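Local atomic coordinates of leucine aminopeptidase 2 (Saccharomyces cerevisiae, PDB entry 2XQ0), a protein that uses one zinc ion per subunit to cleave amino-terminal residues, preferentially from di- and tripeptides, and hydrolyses epoxides weakly in vitro. Residues Leu22-Tyr25 against Lys26-Ala29; Phe158-Pro161 against Ser162-Ser165; Arg9-Arg13 against Ser14-Asp18; Leu69-Ser72 against Tyr73-Val76; Lys419-Lys423 against Lys424-Thr428. One frame throughout, in Å; residues are numbered along the deposited sequence.

Contact 1. Residues Leu22-Tyr25 against Lys26-Ala29; sequences LSNY and KDFA
Lys26 lays its aliphatic chain alongside the ring of Tyr25, both side chains pointing the same way. The main touch is a CH-pi contact. CG of Lys26 stands over one ring face, 4.2 Å from the centroid of the Tyr25 ring and displaced toward its rim. CD and CE run on past Tyr25 CE1 toward the hydroxyl, and Lys26 CE comes 3.6 Å from Tyr25 OH. The bend at chi2 of Lys26 (-68°) turns the chain along the ring.

The polar ends share a water. It lies in the ring plane, 2.7 Å from Tyr25 OH, and accepts from Lys26 NZ at 3.0 Å. Each end has a further partner: Tyr25 OH bonds to Asp18 N and Lys26 NZ to Pro15 O. Without the ring and hydroxyl of Tyr25, as with an alanine here, the lysine chain would probably lose its support and Asp18 N its partner.

Backbone bonds close a short 3-10 turn that leads into strand 28-40 of the N-terminal domain. Asp27 N donates to Asn24 O at 3.1 Å. Phe28 N reaches Tyr25 O at 3.3 Å, a weak bond.

The Asn24 amide packs against Phe28. Its OD1 sits at the ring edge, 3.4 Å from Phe28 CE2, with the amide and ring planes 58° apart. The amide is gripped from outside the turn: OD1 accepts from His68 N, and ND2 donates to Glu66 O. These two bonds fix the rotation of the amide.

Contact 2. Residues Phe158-Pro161 against Ser162-Ser165; sequences FDTP and SVKS
Thr160 meets Val163 through methyl groups, its CG2 lying 3.6 Å from Val163 CG2. The two side chains cross at about a right angle. The same Val163 methyl also touches Phe158, at 4.0 Å from Phe158 CB.

Two hydrogen bonds hold the backbone round this cluster. Val163 N donates to Thr160 O at 3.1 Å, which closes a type I beta turn from Thr160 to Val163. Ser162 N donates to Thr160 OG1 at 3.1 Å, with an N-H...O angle of 158°. Thr160 OG1 can do this because it is anti to its own backbone N (chi1 162°). This is an ST turn, with the threonine side chain accepting from the backbone two residues on. The turn lies just before strand 165-172 in the N-terminal domain.

A water lies between Phe158 O and Val163 O, linking the turn to the residue two before it. It is 2.9 Å from Phe158 O and 2.8 Å from Val163 O.

Further out, Asp18 OD2 bonds to Thr160 OG1 and so helps set the hydroxyl. Ser162 OG bonds to Cys315 O, and Pro161 O accepts from Ser425 OG. Pro161 also packs on Thr313 and Asn314.

Contact 3. Residues Arg9-Arg13 against Ser14-Asp18; sequences RRPSR and SPEYD
Pro11 and Glu16 meet through aliphatic carbons, their side chains crossing at about a right angle. Pro11 CG lies 4.1 Å from Glu16 CB and 4.2 Å from Glu16 CA. CB is the side-chain atom of Glu16 that meets the proline ring. Beyond it the chain runs extended, CG anti to the backbone N (chi1 180°), and carries OE2 to a bond with NE2 of His319.

Beside this pair, Ser14 OG sits 4.2 Å from Pro11 CG. The same hydroxyl lies obliquely to the Arg10 guanidinium, with Ser14 OG 4.0 Å from Arg10 NH1. Ser14 OG instead bonds to Asp427 OD2, and Arg10 NH2 forms a salt bridge with Asp433. The peptide bond before Pro15 is cis.

These residues belong to the N-terminal segment between helix 4-9 and strand 28-40. It runs over helix 428-438, where Arg10 and Pro11 both lie on Phe429.

No hydrogen bond joins 9-13 to 14-18. The strong polar bonds of Arg10, Ser14 and Glu16 go instead to the peptidase family M1 domain. This is consistent with a surface segment held mainly by polar bonds to that domain rather than by bonds within itself.

Contact 4. Residues Leu69-Ser72 against Tyr73-Val76; sequences LDTS and YLDV
Thr71 sets its CB against a methyl of Leu74, three residues further on, with Thr71 CB and Leu74 CD1 3.9 Å apart. The residues lie on the link between strands 66-69 and 74-81, which belong to the large mixed sheet of the N-terminal domain. The link passes from the outermost strand 66-69 to strand 74-81 inside the sheet.

Thr71 CG2 extends the apolar patch. It is 4.2 Å from Leu74 CD1 and 4.5 Å from Val76 CG2. The methyl is anti to the carbonyl carbon of Thr71, while OG1 lies between the backbone N and that carbon (chi1 76°). One branch thus faces apolar neighbours and the other turns to polar ones. OG1 bonds to Ser99 O. Outside the link, Thr71 packs on Ile90, Leu74 on Phe118 and Val76 on Phe88.

No direct hydrogen bond crosses from 69-72 to 73-76. The chain changes direction at Tyr73, whose phi and psi are both positive (53° and 40°). The CB of Tyr73 points away from 69-72, while its ring meets Arg93 in a cation-pi contact and Ser72 OG bonds to NH1 of the same arginine. The Ser72 hydroxyl lies obliquely to the tyrosine ring, with OG 3.3 Å from Tyr73 CD2.

A water joins the two sides of the bend. It donates to Thr71 OG1 at 2.7 Å and accepts from Leu74 N at 2.8 Å.

Contact 5. Residues Lys419-Lys423 against Lys424-Thr428; sequences KKFAK and KSLDT
Leu426 places CD1 almost squarely over the centre of the Phe421 ring. This CH-pi contact measures 3.7 Å from Leu426 CD1 to the ring centroid, only 7° off the ring normal. The two side chains cross at about a right angle. Leu426 CB also reaches the ring, at 4.0 Å from Phe421 CD1. The leucine CG lies between its backbone N and carbonyl carbon (chi1 87°), which turns CD1 over the ring. On the opposite face, Lys420 CG stands 3.9 Å above the plane of the Phe421 ring, toward its rim. The ring is therefore held between two aliphatic groups. Were Phe421 cut back to an alanine, a gap would probably open beneath Leu426, whose methyl would lose its aromatic face.

One backbone hydrogen bond crosses the contact. Lys424 N donates to Phe421 O at 2.9 Å. It closes a type II beta turn from Phe421 to Lys424, with Lys423 at positive phi (74°). The turn leaves Lys424 CB 3.4 Å from Phe421 O, and the extended chain passes Lys420 O, with Lys424 CD 4.1 Å from it.

The turn takes the chain from helix 407-420 into strand 424-426. That short strand pairs in parallel with strand 312-314, where Phe421 and Leu426 both pack on Val312. Asp427 then caps the start of helix 428-438, whose Gln430 and Thr434 touch Phe421.

Contacts 1, 2 and 3 meet at Asp18: its N bonds to Tyr25 OH (2.9 Å), and its OD2 lies 2.5 Å from Thr160 OG1. Contact 4 joins through Asp70, whose OD1 accepts from Leu22 N and whose OD2 accepts from Asp159 N. Contact 5 lies in the peptidase domain. It meets contact 2 where Ser425 OG bonds to Pro161 O, and contact 3 where Asp427 OD2 accepts from Ser14 OG and Glu16 N. Contacts 4 and 5 do not touch. The Pro161 side chain is about 11 Å from bound bestatin and 13 Å from the zinc ion. That of Leu426 is about 12 Å from zinc ligand His305.

Contact 1. Residues Leu22-Tyr25 against Lys26-Ala29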
loop_
_atom_site.group_PDB
_atom_site.type_symbol
_atom_site.label_atom_id
_atom_site.label_comp_id
_atom_site.label_asym_id
_atom_site.label_seq_id
_atom_site.Cartn_x
_atom_site.Cartn_y
_atom_site.Cartn_z
ATOM N N LEU A 22 12.695 18.857 3.036
ATOM C CA LEU A 22 13.248 20.192 3.233
ATOM C C LEU A 22 14.343 20.134 4.298
ATOM O O LEU A 22 14.940 21.151 4.651
ATOM C CB LEU A 22 12.142 21.152 3.672
ATOM C CG LEU A 22 11.003 21.322 2.668
ATOM C CD1 LEU A 22 9.940 22.283 3.190
ATOM C CD2 LEU A 22 11.550 21.799 1.334
ATOM N N SER A 23 14.586 18.940 4.826
ATOM C CA SER A 23 15.529 18.772 5.929
ATOM C C SER A 23 16.971 18.738 5.419
ATOM O O SER A 23 17.210 18.510 4.235
ATOM C CB SER A 23 15.225 17.501 6.718
ATOM O OG SER A 23 15.643 16.354 6.003
ATOM N N ASN A 24 17.939 18.982 6.298
ATOM C CA ASN A 24 19.325 18.844 5.852
ATOM C C ASN A 24 19.917 17.558 6.392
ATOM O O ASN A 24 20.888 17.549 7.149
ATOM C CB ASN A 24 20.185 20.085 6.143
ATOM C CG ASN A 24 20.176 20.513 7.608
ATOM O OD1 ASN A 24 19.452 19.974 8.449
ATOM N ND2 ASN A 24 20.987 21.517 7.908
ATOM N N TYR A 25 19.309 16.461 5.974
ATOM C CA TYR A 25 19.597 15.165 6.558
ATOM C C TYR A 25 20.995 14.643 6.247
ATOM O O TYR A 25 21.543 13.847 7.012
ATOM C CB TYR A 25 18.555 14.144 6.113
ATOM C CG TYR A 25 18.635 13.766 4.651
ATOM C CD1 TYR A 25 19.300 12.610 4.249
ATOM C CD2 TYR A 25 18.063 14.570 3.669
ATOM C CE1 TYR A 25 19.362 12.244 2.909
ATOM C CE2 TYR A 25 18.131 14.219 2.328
ATOM C CZ TYR A 25 18.767 13.043 1.961
ATOM O OH TYR A 25 18.817 12.684 0.638
ATOM N N LYS A 26 21.579 15.061 5.135
ATOM C CA LYS A 26 22.936 14.606 4.820
ATOM C C LYS A 26 23.948 15.128 5.850
ATOM O O LYS A 26 25.092 14.673 5.891
ATOM C CB LYS A 26 23.370 15.070 3.426
ATOM C CG LYS A 26 22.575 14.516 2.261
ATOM C CD LYS A 26 22.793 13.023 2.071
ATOM C CE LYS A 26 22.400 12.584 0.655
ATOM N NZ LYS A 26 22.500 11.100 0.467
ATOM N N ASP A 27 23.536 16.091 6.672
ATOM C CA ASP A 27 24.465 16.779 7.568
ATOM C C ASP A 27 24.499 16.181 8.964
ATOM O O ASP A 27 25.283 16.612 9.807
ATOM C CB ASP A 27 24.097 18.257 7.690
ATOM C CG ASP A 27 24.331 19.028 6.406
ATOM O OD1 ASP A 27 25.043 18.512 5.527
ATOM O OD2 ASP A 27 23.803 20.153 6.277
ATOM N N PHE A 28 23.630 15.213 9.218
ATOM C CA PHE A 28 23.503 14.637 10.546
ATOM C C PHE A 28 23.277 13.142 10.470
ATOM O O PHE A 28 22.786 12.629 9.466
ATOM C CB PHE A 28 22.319 15.260 11.293
ATOM C CG PHE A 28 22.393 16.748 11.412
ATOM C CD1 PHE A 28 23.033 17.338 12.486
ATOM C CD2 PHE A 28 21.817 17.562 10.446
ATOM C CE1 PHE A 28 23.102 18.713 12.597
ATOM C CE2 PHE A 28 21.890 18.941 10.548
ATOM C CZ PHE A 28 22.525 19.518 11.629
ATOM N N ALA A 29 23.640 12.444 11.541
ATOM C CA ALA A 29 23.269 11.052 11.704
ATOM C C ALA A 29 22.226 10.993 12.804
ATOM O O ALA A 29 22.402 11.608 13.853
ATOM C CB ALA A 29 24.474 10.231 12.083
HETATM O O HOH W 1 19.686 10.194 -0.122
#

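Contact 2. Residues Phe158-Pro161 against Ser162-Ser165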
loop_
_atom_site.group_PDB
_atom_site.type_symbol
_atom_site.label_atom_id
_atom_site.label_comp_id
_atom_site.label_asym_id
_atom_site.label_seq_id
_atom_site.Cartn_x
_atom_site.Cartn_y
_atom_site.Cartn_z
ATOM N N PHE A 158 13.354 14.277 10.165
ATOM C CA PHE A 158 13.990 14.172 8.855
ATOM C C PHE A 158 13.127 13.207 8.053
ATOM O O PHE A 158 13.372 11.996 8.046
ATOM C CB PHE A 158 15.393 13.618 9.005
ATOM C CG PHE A 158 16.325 14.511 9.774
ATOM C CD1 PHE A 158 16.799 15.686 9.218
ATOM C CD2 PHE A 158 16.740 14.171 11.044
ATOM C CE1 PHE A 158 17.670 16.507 9.916
ATOM C CE2 PHE A 158 17.620 14.992 11.743
ATOM C CZ PHE A 158 18.081 16.161 11.177
ATOM N N ASP A 159 12.091 13.737 7.408
ATOM C CA ASP A 159 11.059 12.913 6.761
ATOM C C ASP A 159 11.493 12.428 5.377
ATOM O O ASP A 159 10.927 12.828 4.342
ATOM C CB ASP A 159 9.720 13.672 6.674
ATOM C CG ASP A 159 8.553 12.772 6.282
ATOM O OD1 ASP A 159 8.732 11.535 6.210
ATOM O OD2 ASP A 159 7.435 13.296 6.051
ATOM N N THR A 160 12.492 11.550 5.368
ATOM C CA THR A 160 12.976 10.941 4.127
ATOM C C THR A 160 13.256 9.456 4.374
ATOM O O THR A 160 13.667 9.068 5.465
ATOM C CB THR A 160 14.237 11.686 3.567
ATOM O OG1 THR A 160 14.926 10.848 2.636
ATOM C CG2 THR A 160 15.184 12.065 4.673
ATOM N N PRO A 161 13.004 8.610 3.369
ATOM C CA PRO A 161 13.290 7.190 3.603
ATOM C C PRO A 161 14.798 6.899 3.643
ATOM O O PRO A 161 15.189 5.785 4.005
ATOM C CB PRO A 161 12.587 6.488 2.443
ATOM C CG PRO A 161 12.387 7.549 1.387
ATOM C CD PRO A 161 12.202 8.840 2.150
ATOM N N SER A 162 15.622 7.899 3.316
ATOM C CA SER A 162 17.068 7.808 3.503
ATOM C C SER A 162 17.484 7.813 4.968
ATOM O O SER A 162 18.574 7.356 5.300
ATOM C CB SER A 162 17.808 8.939 2.772
ATOM O OG SER A 162 17.881 8.691 1.381
ATOM N N VAL A 163 16.632 8.331 5.852
ATOM C CA VAL A 163 16.991 8.378 7.270
ATOM C C VAL A 163 16.263 7.293 8.048
ATOM O O VAL A 163 15.042 7.255 8.030
ATOM C CB VAL A 163 16.678 9.764 7.869
ATOM C CG1 VAL A 163 16.920 9.789 9.385
ATOM C CG2 VAL A 163 17.528 10.826 7.174
ATOM N N LYS A 164 17.011 6.404 8.709
ATOM C CA LYS A 164 16.409 5.348 9.518
ATOM C C LYS A 164 17.015 5.388 10.913
ATOM O O LYS A 164 18.208 5.638 11.073
ATOM C CB LYS A 164 16.646 3.973 8.879
ATOM C CG LYS A 164 16.331 3.950 7.387
ATOM C CD LYS A 164 15.705 2.630 6.968
ATOM C CE LYS A 164 16.760 1.587 6.682
ATOM N NZ LYS A 164 16.159 0.362 6.084
ATOM N N SER A 165 16.180 5.141 11.910
ATOM C CA SER A 165 16.531 5.346 13.309
ATOM C C SER A 165 15.785 4.339 14.156
ATOM O O SER A 165 14.652 4.006 13.840
ATOM C CB SER A 165 16.070 6.744 13.727
ATOM O OG SER A 165 16.218 6.947 15.110
HETATM O O HOH W 2 12.959 9.147 8.442
#

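Contact 3. Residues Arg9-Arg13 against Ser14-Asp18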
loop_
_atom_site.group_PDB
_atom_site.type_symbol
_atom_site.label_atom_id
_atom_site.label_comp_id
_atom_site.label_asym_id
_atom_site.label_seq_id
_atom_site.Cartn_x
_atom_site.Cartn_y
_atom_site.Cartn_z
ATOM N N ARG A 9 23.638 8.276 -15.947
ATOM C CA ARG A 9 22.533 8.862 -15.185
ATOM C C ARG A 9 22.811 8.889 -13.693
ATOM O O ARG A 9 22.187 9.632 -12.940
ATOM C CB ARG A 9 21.242 8.087 -15.436
ATOM C CG ARG A 9 20.742 8.182 -16.853
ATOM C CD ARG A 9 19.233 8.074 -16.890
ATOM N NE ARG A 9 18.760 7.750 -18.232
ATOM C CZ ARG A 9 17.702 8.310 -18.805
ATOM N NH1 ARG A 9 17.005 9.233 -18.148
ATOM N NH2 ARG A 9 17.349 7.947 -20.035
ATOM N N ARG A 10 23.772 8.083 -13.276
ATOM C CA ARG A 10 24.064 7.911 -11.866
ATOM C C ARG A 10 24.692 9.159 -11.273
ATOM O O ARG A 10 25.519 9.794 -11.908
ATOM C CB ARG A 10 25.012 6.730 -11.703
ATOM C CG ARG A 10 25.618 6.648 -10.341
ATOM C CD ARG A 10 26.974 6.028 -10.423
ATOM N NE ARG A 10 26.903 4.615 -10.753
ATOM C CZ ARG A 10 26.641 3.665 -9.867
ATOM N NH1 ARG A 10 26.401 3.977 -8.601
ATOM N NH2 ARG A 10 26.612 2.402 -10.248
ATOM N N PRO A 11 24.306 9.521 -10.049
ATOM C CA PRO A 11 24.946 10.674 -9.415
ATOM C C PRO A 11 26.371 10.340 -8.980
ATOM O O PRO A 11 26.730 9.163 -8.859
ATOM C CB PRO A 11 24.063 10.923 -8.183
ATOM C CG PRO A 11 23.444 9.609 -7.897
ATOM C CD PRO A 11 23.226 8.958 -9.223
ATOM N N SER A 12 27.176 11.368 -8.734
ATOM C CA SER A 12 28.576 11.174 -8.377
ATOM C C SER A 12 28.673 10.470 -7.023
ATOM O O SER A 12 29.679 9.821 -6.701
ATOM C CB SER A 12 29.282 12.524 -8.314
ATOM O OG SER A 12 28.573 13.399 -7.455
ATOM N N ARG A 13 27.617 10.605 -6.231
ATOM C CA ARG A 13 27.556 9.958 -4.926
ATOM C C ARG A 13 26.182 9.337 -4.638
ATOM O O ARG A 13 25.140 9.946 -4.896
ATOM C CB ARG A 13 27.943 10.956 -3.839
ATOM C CG ARG A 13 27.989 10.375 -2.460
ATOM C CD ARG A 13 28.589 11.374 -1.493
ATOM N NE ARG A 13 30.042 11.349 -1.552
ATOM C CZ ARG A 13 30.828 11.906 -0.640
ATOM N NH1 ARG A 13 30.291 12.540 0.397
ATOM N NH2 ARG A 13 32.144 11.828 -0.764
ATOM N N SER A 14 26.193 8.111 -4.118
ATOM C CA SER A 14 24.971 7.382 -3.790
ATOM C C SER A 14 24.878 7.227 -2.269
ATOM O O SER A 14 25.897 7.231 -1.598
ATOM C CB SER A 14 24.986 6.015 -4.473
ATOM O OG SER A 14 24.511 6.079 -5.810
ATOM N N PRO A 15 23.652 7.113 -1.710
ATOM C CA PRO A 15 22.336 7.141 -2.349
ATOM C C PRO A 15 21.978 8.517 -2.885
ATOM O O PRO A 15 22.345 9.534 -2.304
ATOM C CB PRO A 15 21.375 6.792 -1.200
ATOM C CG PRO A 15 22.212 6.188 -0.153
ATOM C CD PRO A 15 23.543 6.844 -0.270
ATOM N N GLU A 16 21.230 8.523 -3.980
ATOM C CA GLU A 16 20.804 9.736 -4.645
ATOM C C GLU A 16 20.011 10.621 -3.696
ATOM O O GLU A 16 19.197 10.134 -2.901
ATOM C CB GLU A 16 19.929 9.360 -5.836
ATOM C CG GLU A 16 19.410 10.536 -6.627
ATOM C CD GLU A 16 18.594 10.087 -7.821
ATOM O OE1 GLU A 16 19.138 10.100 -8.945
ATOM O OE2 GLU A 16 17.418 9.716 -7.635
ATOM N N TYR A 17 20.238 11.922 -3.799
ATOM C CA TYR A 17 19.587 12.885 -2.920
ATOM C C TYR A 17 18.060 12.856 -3.034
ATOM O O TYR A 17 17.517 12.805 -4.132
ATOM C CB TYR A 17 20.127 14.306 -3.207
ATOM C CG TYR A 17 19.837 15.259 -2.068
ATOM C CD1 TYR A 17 20.745 15.422 -1.038
ATOM C CD2 TYR A 17 18.643 15.959 -2.006
ATOM C CE1 TYR A 17 20.496 16.277 0.008
ATOM C CE2 TYR A 17 18.369 16.822 -0.942
ATOM C CZ TYR A 17 19.305 16.969 0.063
ATOM O OH TYR A 17 19.072 17.804 1.133
ATOM N N ASP A 18 17.375 12.884 -1.885
ATOM C CA ASP A 18 15.921 12.909 -1.829
ATOM C C ASP A 18 15.369 14.340 -1.918
ATOM O O ASP A 18 15.424 15.090 -0.944
ATOM C CB ASP A 18 15.468 12.274 -0.502
ATOM C CG ASP A 18 13.976 12.218 -0.352
ATOM O OD1 ASP A 18 13.257 12.741 -1.236
ATOM O OD2 ASP A 18 13.528 11.624 0.658
#

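Contact 4. Residues Leu69-Ser72 against Tyr73-Val76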
loop_
_atom_site.group_PDB
_atom_site.type_symbol
_atom_site.label_atom_id
_atom_site.label_comp_id
_atom_site.label_asym_id
_atom_site.label_seq_id
_atom_site.Cartn_x
_atom_site.Cartn_y
_atom_site.Cartn_z
ATOM N N LEU A 69 14.429 20.810 9.765
ATOM C CA LEU A 69 13.533 19.646 9.806
ATOM C C LEU A 69 12.257 19.897 9.000
ATOM O O LEU A 69 11.890 21.052 8.723
ATOM C CB LEU A 69 13.192 19.241 11.251
ATOM C CG LEU A 69 14.287 18.811 12.249
ATOM C CD1 LEU A 69 13.690 18.253 13.537
ATOM C CD2 LEU A 69 15.205 17.786 11.678
ATOM N N ASP A 70 11.597 18.802 8.622
ATOM C CA ASP A 70 10.349 18.826 7.873
ATOM C C ASP A 70 9.227 18.990 8.886
ATOM O O ASP A 70 9.279 18.390 9.942
ATOM C CB ASP A 70 10.133 17.461 7.192
ATOM C CG ASP A 70 11.019 17.243 5.972
ATOM O OD1 ASP A 70 10.894 18.029 5.013
ATOM O OD2 ASP A 70 11.790 16.245 5.946
ATOM N N THR A 71 8.222 19.794 8.565
ATOM C CA THR A 71 6.968 19.805 9.310
ATOM C C THR A 71 5.896 20.133 8.307
ATOM O O THR A 71 6.196 20.690 7.249
ATOM C CB THR A 71 6.910 20.880 10.443
ATOM O OG1 THR A 71 6.701 22.183 9.882
ATOM C CG2 THR A 71 8.166 20.874 11.276
ATOM N N SER A 72 4.657 19.775 8.638
ATOM C CA SER A 72 3.491 20.164 7.859
ATOM C C SER A 72 2.290 20.341 8.787
ATOM O O SER A 72 1.806 19.379 9.394
ATOM C CB SER A 72 3.160 19.116 6.802
ATOM O OG SER A 72 1.964 19.496 6.143
ATOM N N TYR A 73 1.818 21.575 8.897
ATOM C CA TYR A 73 0.708 21.908 9.776
ATOM C C TYR A 73 0.926 21.434 11.206
ATOM O O TYR A 73 -0.006 20.945 11.853
ATOM C CB TYR A 73 -0.588 21.302 9.247
ATOM C CG TYR A 73 -0.916 21.631 7.810
ATOM C CD1 TYR A 73 -1.140 22.940 7.402
ATOM C CD2 TYR A 73 -1.030 20.622 6.865
ATOM C CE1 TYR A 73 -1.456 23.230 6.087
ATOM C CE2 TYR A 73 -1.339 20.896 5.557
ATOM C CZ TYR A 73 -1.554 22.198 5.171
ATOM O OH TYR A 73 -1.870 22.451 3.862
ATOM N N LEU A 74 2.145 21.553 11.705
ATOM C CA LEU A 74 2.375 21.321 13.132
ATOM C C LEU A 74 2.417 22.645 13.882
ATOM O O LEU A 74 2.749 23.689 13.316
ATOM C CB LEU A 74 3.674 20.562 13.390
ATOM C CG LEU A 74 3.795 19.121 12.923
ATOM C CD1 LEU A 74 5.220 18.608 13.143
ATOM C CD2 LEU A 74 2.791 18.259 13.650
ATOM N N ASP A 75 2.050 22.592 15.156
ATOM C CA ASP A 75 2.246 23.703 16.069
ATOM C C ASP A 75 3.523 23.398 16.869
ATOM O O ASP A 75 3.486 22.643 17.831
ATOM C CB ASP A 75 1.018 23.810 16.987
ATOM C CG ASP A 75 1.128 24.915 18.011
ATOM O OD1 ASP A 75 2.104 25.694 17.972
ATOM O OD2 ASP A 75 0.216 24.998 18.866
ATOM N N VAL A 76 4.657 23.954 16.447
ATOM C CA VAL A 76 5.908 23.768 17.182
ATOM C C VAL A 76 6.001 24.794 18.319
ATOM O O VAL A 76 5.933 26.005 18.090
ATOM C CB VAL A 76 7.145 23.891 16.266
ATOM C CG1 VAL A 76 8.435 23.721 17.071
ATOM C CG2 VAL A 76 7.083 22.854 15.147
HETATM O O HOH W 3 4.224 23.140 10.573
#

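Contact 5. Residues Lys419-Lys423 against Lys424-Thr428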
loop_
_atom_site.group_PDB
_atom_site.type_symbol
_atom_site.label_atom_id
_atom_site.label_comp_id
_atom_site.label_asym_id
_atom_site.label_seq_id
_atom_site.Cartn_x
_atom_site.Cartn_y
_atom_site.Cartn_z
ATOM N N LYS A 419 20.744 -9.022 2.560
ATOM C CA LYS A 419 21.769 -8.984 3.602
ATOM C C LYS A 419 22.675 -7.755 3.472
ATOM O O LYS A 419 22.992 -7.107 4.466
ATOM C CB LYS A 419 22.616 -10.263 3.598
ATOM C CG LYS A 419 22.114 -11.342 4.555
ATOM C CD LYS A 419 22.066 -10.831 5.993
ATOM C CE LYS A 419 21.399 -11.826 6.928
ATOM N NZ LYS A 419 21.355 -11.298 8.318
ATOM N N LYS A 420 23.099 -7.447 2.251
ATOM C CA LYS A 420 24.015 -6.333 2.011
ATOM C C LYS A 420 23.420 -5.013 2.494
ATOM O O LYS A 420 24.080 -4.213 3.164
ATOM C CB LYS A 420 24.349 -6.239 0.514
ATOM C CG LYS A 420 25.252 -5.088 0.132
ATOM C CD LYS A 420 25.578 -5.110 -1.360
ATOM C CE LYS A 420 26.555 -4.000 -1.736
ATOM N NZ LYS A 420 26.610 -3.753 -3.209
ATOM N N PHE A 421 22.155 -4.795 2.168
ATOM C CA PHE A 421 21.517 -3.519 2.454
ATOM C C PHE A 421 20.652 -3.538 3.699
ATOM O O PHE A 421 19.919 -2.585 3.958
ATOM C CB PHE A 421 20.731 -3.026 1.231
ATOM C CG PHE A 421 21.613 -2.683 0.066
ATOM C CD1 PHE A 421 22.353 -1.508 0.068
ATOM C CD2 PHE A 421 21.756 -3.560 -0.994
ATOM C CE1 PHE A 421 23.193 -1.198 -0.984
ATOM C CE2 PHE A 421 22.599 -3.259 -2.060
ATOM C CZ PHE A 421 23.316 -2.078 -2.055
ATOM N N ALA A 422 20.742 -4.605 4.486
ATOM C CA ALA A 422 19.915 -4.672 5.690
ATOM C C ALA A 422 20.134 -3.429 6.546
ATOM O O ALA A 422 21.270 -3.059 6.842
ATOM C CB ALA A 422 20.192 -5.945 6.499
ATOM N N LYS A 423 19.037 -2.778 6.919
ATOM C CA LYS A 423 19.081 -1.620 7.810
ATOM C C LYS A 423 19.598 -0.353 7.157
ATOM O O LYS A 423 19.910 0.623 7.846
ATOM C CB LYS A 423 19.865 -1.943 9.084
ATOM C CG LYS A 423 19.225 -3.061 9.907
ATOM C CD LYS A 423 20.077 -3.461 11.107
ATOM C CE LYS A 423 19.425 -4.607 11.868
ATOM N NZ LYS A 423 20.052 -4.835 13.207
ATOM N N LYS A 424 19.651 -0.356 5.826
ATOM C CA LYS A 424 20.173 0.775 5.076
ATOM C C LYS A 424 19.170 1.180 4.007
ATOM O O LYS A 424 18.115 0.552 3.856
ATOM C CB LYS A 424 21.521 0.421 4.438
ATOM C CG LYS A 424 22.614 0.049 5.452
ATOM C CD LYS A 424 23.846 -0.484 4.756
ATOM C CE LYS A 424 24.943 -0.788 5.753
ATOM N NZ LYS A 424 26.280 -0.901 5.094
ATOM N N SER A 425 19.494 2.242 3.286
ATOM C CA SER A 425 18.650 2.730 2.199
ATOM C C SER A 425 19.474 2.763 0.928
ATOM O O SER A 425 20.705 2.840 0.988
ATOM C CB SER A 425 18.129 4.126 2.535
ATOM O OG SER A 425 17.337 4.084 3.725
ATOM N N LEU A 426 18.826 2.699 -0.230
ATOM C CA LEU A 426 19.605 2.666 -1.471
ATOM C C LEU A 426 18.846 3.155 -2.689
ATOM O O LEU A 426 17.621 3.345 -2.643
ATOM C CB LEU A 426 20.120 1.256 -1.751
ATOM C CG LEU A 426 19.142 0.371 -2.531
ATOM C CD1 LEU A 426 19.860 -0.824 -3.098
ATOM C CD2 LEU A 426 17.992 -0.078 -1.638
ATOM N N ASP A 427 19.594 3.378 -3.770
ATOM C CA ASP A 427 19.001 3.773 -5.037
ATOM C C ASP A 427 19.137 2.647 -6.077
ATOM O O ASP A 427 19.745 1.611 -5.822
ATOM C CB ASP A 427 19.543 5.141 -5.523
ATOM C CG ASP A 427 21.031 5.117 -5.830
ATOM O OD1 ASP A 427 21.525 4.052 -6.223
ATOM O OD2 ASP A 427 21.709 6.168 -5.701
ATOM N N THR A 428 18.513 2.829 -7.228
ATOM C CA THR A 428 18.513 1.816 -8.262
ATOM C C THR A 428 19.936 1.489 -8.714
ATOM O O THR A 428 20.250 0.352 -9.052
ATOM C CB THR A 428 17.763 2.357 -9.468
ATOM O OG1 THR A 428 16.414 2.637 -9.084
ATOM C CG2 THR A 428 17.787 1.367 -10.606
#